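Local coordinates for VESB protease (Vibrio cholerae, PDB 4LK4), which probably cleaves peptide bonds in proteins as a secreted, trypsin-like serine endopeptidase of the peptidase S1 family, at residues F268-L273 / C311-A316; Y327-I332 / A342-Q347. The protein carries 1 engineered substitution. All coordinates share one frame; numbering follows the deposited sequence.

Overall arrangement
Both contacts lie in the Ig-like part of the chain, which follows the trypsin-like strands. Coming from the N terminus, strand 262-272 pairs with strand 310-319 in contact 1, closing a loop of 37 residues between the segments that includes strands 278-283 and 292-297 and helix 298-302. Further along the chain, past the closed loop, comes contact 2, the hairpin of strands 324-335 and 338-349, with nine residues between its segments; the loops are in series and neither nest nor cross. Strand 248-258 bridges the two pairs, lying antiparallel to 262-272 and parallel to 338-349. The contact centres are about 10 Å apart, and Val315 CG2 packs 3.7 Å from Ile346 CD1.

Contact 1 of 2, residues F268-L273 / C311-A316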
loop_
_atom_site.group_PDB
_atom_site.type_symbol
_atom_site.label_atom_id
_atom_site.label_comp_id
_atom_site.label_asym_id
_atom_site.label_seq_id
_atom_site.Cartn_x
_atom_site.Cartn_y
_atom_site.Cartn_z
ATOM N N PHE A 268 -1.011 17.555 11.589
ATOM C CA PHE A 268 -1.544 16.511 10.701
ATOM C C PHE A 268 -2.799 17.035 10.010
ATOM O O PHE A 268 -3.675 17.570 10.673
ATOM C CB PHE A 268 -1.943 15.273 11.491
ATOM C CG PHE A 268 -0.798 14.480 12.007
ATOM C CD1 PHE A 268 -0.146 14.861 13.131
ATOM C CD2 PHE A 268 -0.394 13.333 11.368
ATOM C CE1 PHE A 268 0.901 14.118 13.632
ATOM C CE2 PHE A 268 0.656 12.585 11.857
ATOM C CZ PHE A 268 1.292 12.975 13.009
ATOM N N THR A 269 -2.909 16.864 8.696
ATOM C CA THR A 269 -4.061 17.402 7.978
ATOM C C THR A 269 -4.948 16.314 7.398
ATOM O O THR A 269 -4.464 15.304 6.875
ATOM C CB THR A 269 -3.626 18.391 6.901
ATOM O OG1 THR A 269 -2.901 19.447 7.537
ATOM C CG2 THR A 269 -4.821 18.985 6.171
ATOM N N TYR A 270 -6.253 16.553 7.528
ATOM C CA TYR A 270 -7.340 15.633 7.173
ATOM C C TYR A 270 -8.250 16.373 6.197
ATOM O O TYR A 270 -8.693 17.490 6.482
ATOM C CB TYR A 270 -8.099 15.205 8.444
ATOM C CG TYR A 270 -7.157 14.546 9.422
ATOM C CD1 TYR A 270 -6.436 15.306 10.345
ATOM C CD2 TYR A 270 -6.920 13.180 9.368
ATOM C CE1 TYR A 270 -5.518 14.716 11.201
ATOM C CE2 TYR A 270 -6.014 12.581 10.225
ATOM C CZ TYR A 270 -5.305 13.355 11.132
ATOM O OH TYR A 270 -4.379 12.765 11.964
ATOM N N THR A 271 -8.505 15.763 5.044
ATOM C CA THR A 271 -9.229 16.407 3.956
ATOM C C THR A 271 -10.296 15.484 3.369
ATOM O O THR A 271 -10.012 14.327 3.030
ATOM C CB THR A 271 -8.256 16.763 2.835
ATOM O OG1 THR A 271 -7.124 17.430 3.394
ATOM C CG2 THR A 271 -8.920 17.652 1.808
ATOM N N ASN A 272 -11.511 15.996 3.228
ATOM C CA ASN A 272 -12.607 15.233 2.656
ATOM C C ASN A 272 -12.638 15.375 1.141
ATOM O O ASN A 272 -12.990 16.445 0.633
ATOM C CB ASN A 272 -13.927 15.720 3.215
ATOM C CG ASN A 272 -15.120 14.998 2.634
ATOM O OD1 ASN A 272 -15.044 13.816 2.305
ATOM N ND2 ASN A 272 -16.249 15.703 2.538
ATOM N N LEU A 273 -12.291 14.300 0.433
ATOM C CA LEU A 273 -12.401 14.273 -1.008
ATOM C C LEU A 273 -13.745 13.714 -1.488
ATOM O O LEU A 273 -13.963 13.639 -2.698
ATOM C CB LEU A 273 -11.258 13.452 -1.614
ATOM C CG LEU A 273 -9.840 13.917 -1.268
ATOM C CD1 LEU A 273 -8.797 13.014 -1.888
ATOM C CD2 LEU A 273 -9.621 15.347 -1.714
ATOM N N CYS A 311 -9.088 20.067 7.837
ATOM C CA CYS A 311 -8.876 20.500 9.199
ATOM C C CYS A 311 -7.608 19.846 9.655
ATOM O O CYS A 311 -7.223 18.801 9.145
ATOM C CB CYS A 311 -10.041 20.120 10.125
ATOM S SG CYS A 311 -10.423 18.357 10.222
ATOM N N SER A 312 -6.954 20.478 10.609
ATOM C CA SER A 312 -5.664 20.032 11.059
ATOM C C SER A 312 -5.682 19.873 12.549
ATOM O O SER A 312 -6.472 20.507 13.254
ATOM C CB SER A 312 -4.586 21.031 10.650
ATOM O OG SER A 312 -4.605 21.234 9.244
ATOM N N VAL A 313 -4.788 19.025 13.014
ATOM C CA VAL A 313 -4.614 18.756 14.408
ATOM C C VAL A 313 -3.131 18.868 14.668
ATOM O O VAL A 313 -2.322 18.439 13.843
ATOM C CB VAL A 313 -5.081 17.328 14.692
ATOM C CG1 VAL A 313 -4.541 16.835 16.018
ATOM C CG2 VAL A 313 -6.601 17.265 14.677
ATOM N N GLU A 314 -2.766 19.439 15.805
ATOM C CA GLU A 314 -1.351 19.646 16.135
ATOM C C GLU A 314 -1.046 18.932 17.447
ATOM O O GLU A 314 -1.586 19.279 18.494
ATOM C CB GLU A 314 -1.039 21.132 16.201
ATOM C CG GLU A 314 0.427 21.499 16.004
ATOM C CD GLU A 314 0.762 22.931 16.474
ATOM O OE1 GLU A 314 -0.099 23.650 17.077
ATOM O OE2 GLU A 314 1.917 23.340 16.250
ATOM N N VAL A 315 -0.216 17.896 17.375
ATOM C CA VAL A 315 0.022 17.039 18.523
ATOM C C VAL A 315 1.433 17.160 18.996
ATOM O O VAL A 315 2.302 17.589 18.259
ATOM C CB VAL A 315 -0.274 15.558 18.225
ATOM C CG1 VAL A 315 -1.671 15.426 17.653
ATOM C CG2 VAL A 315 0.755 14.942 17.296
ATOM N N ALA A 316 1.645 16.756 20.237
ATOM C CA ALA A 316 2.951 16.844 20.840
ATOM C C ALA A 316 3.303 15.629 21.681
ATOM O O ALA A 316 2.436 14.892 22.138
ATOM C CB ALA A 316 3.061 18.115 21.673
#
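The Phe268 ring receives Val315 obliquely, CE1 lying 3.8 Å from Val315 CG2, while the carbonyl oxygen of Val313 sits at the ring's edge near its plane. Tyr270 follows a similar pattern: Cys311 O lies at its ring edge, and Val313 CB approaches CE1 obliquely at 4.4 Å. Strand alternation puts Phe268 and Tyr270 on the face of Cys311 and Val313; there chi1 (-72° and -58°) sets each CG beside its backbone N, anti to the carbonyl carbon. The Phe268 ring meets Phe329 edge-to-face, and Cys311 is tied to Cys299 by a disulfide.

The backbones form an antiparallel ladder in which Phe268-Val313 and Tyr270-Cys311 are hydrogen-bonded pairs; Phe268 N donates to Val313 O at 2.8 Å and Tyr270 N to Cys311 O at 2.9 Å. Between them lies the non-hydrogen-bonded pair Thr269-Ser312. On the partly exposed reverse face their hydroxyls, Thr269 OG1 and Ser312 OG, share a hydrogen bond of 3.0 Å.

Rings, valines and disulfide occupy the buried face. The one side-chain hydroxyl of this contact there, Tyr270 OH, is satisfied by a hydrogen bond with Ser344 OG, which ties the pair to the opposing strand 338-349.

Contact 2 of 2, residues Y327-I332 / A342-Q347; sequences YDFELI and ATSRIQ
Ionic and polar side-chain bonds occupy the face carrying Asp328, Glu330, Thr343 and Arg345. Arg345 grips Asp328 side-on: NE reaches OD1 at 2.7 Å and NH2 reaches OD2 at 2.8 Å, each oxygen using its syn lone pair. Carboxylate and guanidinium are nearly coplanar, 18° apart; the bend at chi3 (-68°) in an otherwise extended arginine turns its head alongside the acid. Arg345 NH2 also donates to Leu93 O. Further along, Thr343 OG1 donates to Glu330 OE2 at 2.6 Å, meeting the anti side and tilted from the carboxylate plane; Lys243 NZ is a second partner of Thr343 OG1, and Glu330 OE1 forms a salt bridge with Arg341.

Apolar and aromatic packing belongs to the other face. Phe329 CG stands between its backbone N and carbonyl carbon (chi1 56°), bringing the ring across to Ser344, whose CB makes a CH-pi contact 4.0 Å from the ring centroid. Tyr327 CB touches Ile346 CG2 at 4.0 Å.

Backbone bonds join Tyr327-Ile346, Phe329-Ser344 and Leu331-Ala342 reciprocally. The coplanar bridge probably restrains rotation of both charged groups. Paired charges lie on the partly exposed face; the interior face is mostly carbon, with buried Ser344 OG satisfied by Tyr270 OH and Asp251 O.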
loop_
_atom_site.group_PDB
_atom_site.type_symbol
_atom_site.label_atom_id
_atom_site.label_comp_id
_atom_site.label_asym_id
_atom_site.label_seq_id
_atom_site.Cartn_x
_atom_site.Cartn_y
_atom_site.Cartn_z
ATOM N N TYR A 327 3.173 6.676 18.868
ATOM C CA TYR A 327 1.776 6.849 19.259
ATOM C C TYR A 327 0.855 6.940 18.058
ATOM O O TYR A 327 1.048 7.773 17.184
ATOM C CB TYR A 327 1.582 8.093 20.129
ATOM C CG TYR A 327 2.341 8.080 21.418
ATOM C CD1 TYR A 327 2.230 7.015 22.304
ATOM C CD2 TYR A 327 3.146 9.151 21.783
ATOM C CE1 TYR A 327 2.912 7.021 23.523
ATOM C CE2 TYR A 327 3.828 9.157 22.987
ATOM C CZ TYR A 327 3.719 8.089 23.847
ATOM O OH TYR A 327 4.407 8.104 25.045
ATOM N N ASP A 328 -0.170 6.103 18.081
ATOM C CA ASP A 328 -1.204 6.060 17.071
ATOM C C ASP A 328 -2.494 6.648 17.582
ATOM O O ASP A 328 -2.955 6.308 18.661
ATOM C CB ASP A 328 -1.440 4.606 16.683
ATOM C CG ASP A 328 -0.238 4.006 15.968
ATOM O OD1 ASP A 328 0.673 4.794 15.630
ATOM O OD2 ASP A 328 -0.189 2.779 15.731
ATOM N N PHE A 329 -3.079 7.535 16.802
ATOM C CA PHE A 329 -4.362 8.119 17.154
ATOM C C PHE A 329 -5.279 8.152 15.935
ATOM O O PHE A 329 -4.831 8.177 14.790
ATOM C CB PHE A 329 -4.180 9.524 17.726
ATOM C CG PHE A 329 -3.441 10.442 16.810
ATOM C CD1 PHE A 329 -2.062 10.465 16.806
ATOM C CD2 PHE A 329 -4.128 11.256 15.929
ATOM C CE1 PHE A 329 -1.377 11.297 15.944
ATOM C CE2 PHE A 329 -3.457 12.096 15.075
ATOM C CZ PHE A 329 -2.074 12.112 15.075
ATOM N N GLU A 330 -6.563 8.195 16.220
ATOM C CA GLU A 330 -7.603 7.950 15.270
ATOM C C GLU A 330 -8.605 9.095 15.334
ATOM O O GLU A 330 -9.075 9.462 16.427
ATOM C CB GLU A 330 -8.279 6.647 15.680
ATOM C CG GLU A 330 -9.171 6.017 14.642
ATOM C CD GLU A 330 -9.203 4.485 14.755
ATOM O OE1 GLU A 330 -10.190 3.949 15.308
ATOM O OE2 GLU A 330 -8.233 3.818 14.298
ATOM N N LEU A 331 -8.928 9.670 14.186
ATOM C CA LEU A 331 -10.040 10.604 14.114
ATOM C C LEU A 331 -11.176 9.898 13.396
ATOM O O LEU A 331 -10.962 9.290 12.364
ATOM C CB LEU A 331 -9.669 11.884 13.369
ATOM C CG LEU A 331 -8.898 12.984 14.098
ATOM C CD1 LEU A 331 -7.467 12.569 14.406
ATOM C CD2 LEU A 331 -8.901 14.232 13.220
ATOM N N ILE A 332 -12.381 10.014 13.947
ATOM C CA ILE A 332 -13.564 9.345 13.435
ATOM C C ILE A 332 -14.580 10.363 12.924
ATOM O O ILE A 332 -14.871 11.364 13.601
ATOM C CB ILE A 332 -14.252 8.572 14.555
ATOM C CG1 ILE A 332 -13.241 7.773 15.371
ATOM C CG2 ILE A 332 -15.300 7.652 13.973
ATOM C CD1 ILE A 332 -13.815 7.254 16.673
ATOM N N ALA A 342 -9.565 7.878 10.169
ATOM C CA ALA A 342 -8.198 8.087 9.803
ATOM C C ALA A 342 -7.364 7.783 11.030
ATOM O O ALA A 342 -7.606 8.335 12.121
ATOM C CB ALA A 342 -7.978 9.519 9.378
ATOM N N THR A 343 -6.364 6.925 10.837
ATOM C CA THR A 343 -5.425 6.552 11.889
ATOM C C THR A 343 -4.047 7.094 11.517
ATOM O O THR A 343 -3.478 6.715 10.505
ATOM C CB THR A 343 -5.409 5.022 12.053
ATOM O OG1 THR A 343 -6.743 4.572 12.241
ATOM C CG2 THR A 343 -4.622 4.581 13.224
ATOM N N SER A 344 -3.536 8.009 12.339
ATOM C CA SER A 344 -2.220 8.619 12.137
ATOM C C SER A 344 -1.249 8.186 13.216
ATOM O O SER A 344 -1.650 7.572 14.189
ATOM C CB SER A 344 -2.336 10.125 12.167
ATOM O OG SER A 344 -3.179 10.580 11.131
ATOM N N ARG A 345 0.028 8.510 13.027
ATOM C CA ARG A 345 1.092 8.050 13.902
ATOM C C ARG A 345 2.159 9.113 14.019
ATOM O O ARG A 345 2.544 9.720 13.048
ATOM C CB ARG A 345 1.738 6.795 13.357
ATOM C CG ARG A 345 3.084 6.462 13.996
ATOM C CD ARG A 345 3.628 5.113 13.548
ATOM N NE ARG A 345 2.795 4.047 14.081
ATOM C CZ ARG A 345 2.811 2.782 13.668
ATOM N NH1 ARG A 345 3.645 2.379 12.690
ATOM N NH2 ARG A 345 1.970 1.903 14.219
ATOM N N ILE A 346 2.605 9.351 15.236
ATOM C CA ILE A 346 3.743 10.185 15.487
ATOM C C ILE A 346 4.784 9.298 16.134
ATOM O O ILE A 346 4.498 8.515 17.028
ATOM C CB ILE A 346 3.394 11.385 16.377
ATOM C CG1 ILE A 346 4.577 12.315 16.490
ATOM C CG2 ILE A 346 2.951 10.960 17.774
ATOM C CD1 ILE A 346 4.177 13.675 16.981
ATOM N N GLN A 347 5.998 9.426 15.665
ATOM C CA GLN A 347 7.036 8.531 16.056
ATOM C C GLN A 347 8.342 9.288 16.108
ATOM O O GLN A 347 8.570 10.184 15.288
ATOM C CB GLN A 347 7.150 7.421 15.021
ATOM C CG GLN A 347 8.247 6.418 15.314
ATOM C CD GLN A 347 8.146 5.168 14.443
ATOM O OE1 GLN A 347 7.152 4.939 13.749
ATOM N NE2 GLN A 347 9.190 4.355 14.483
#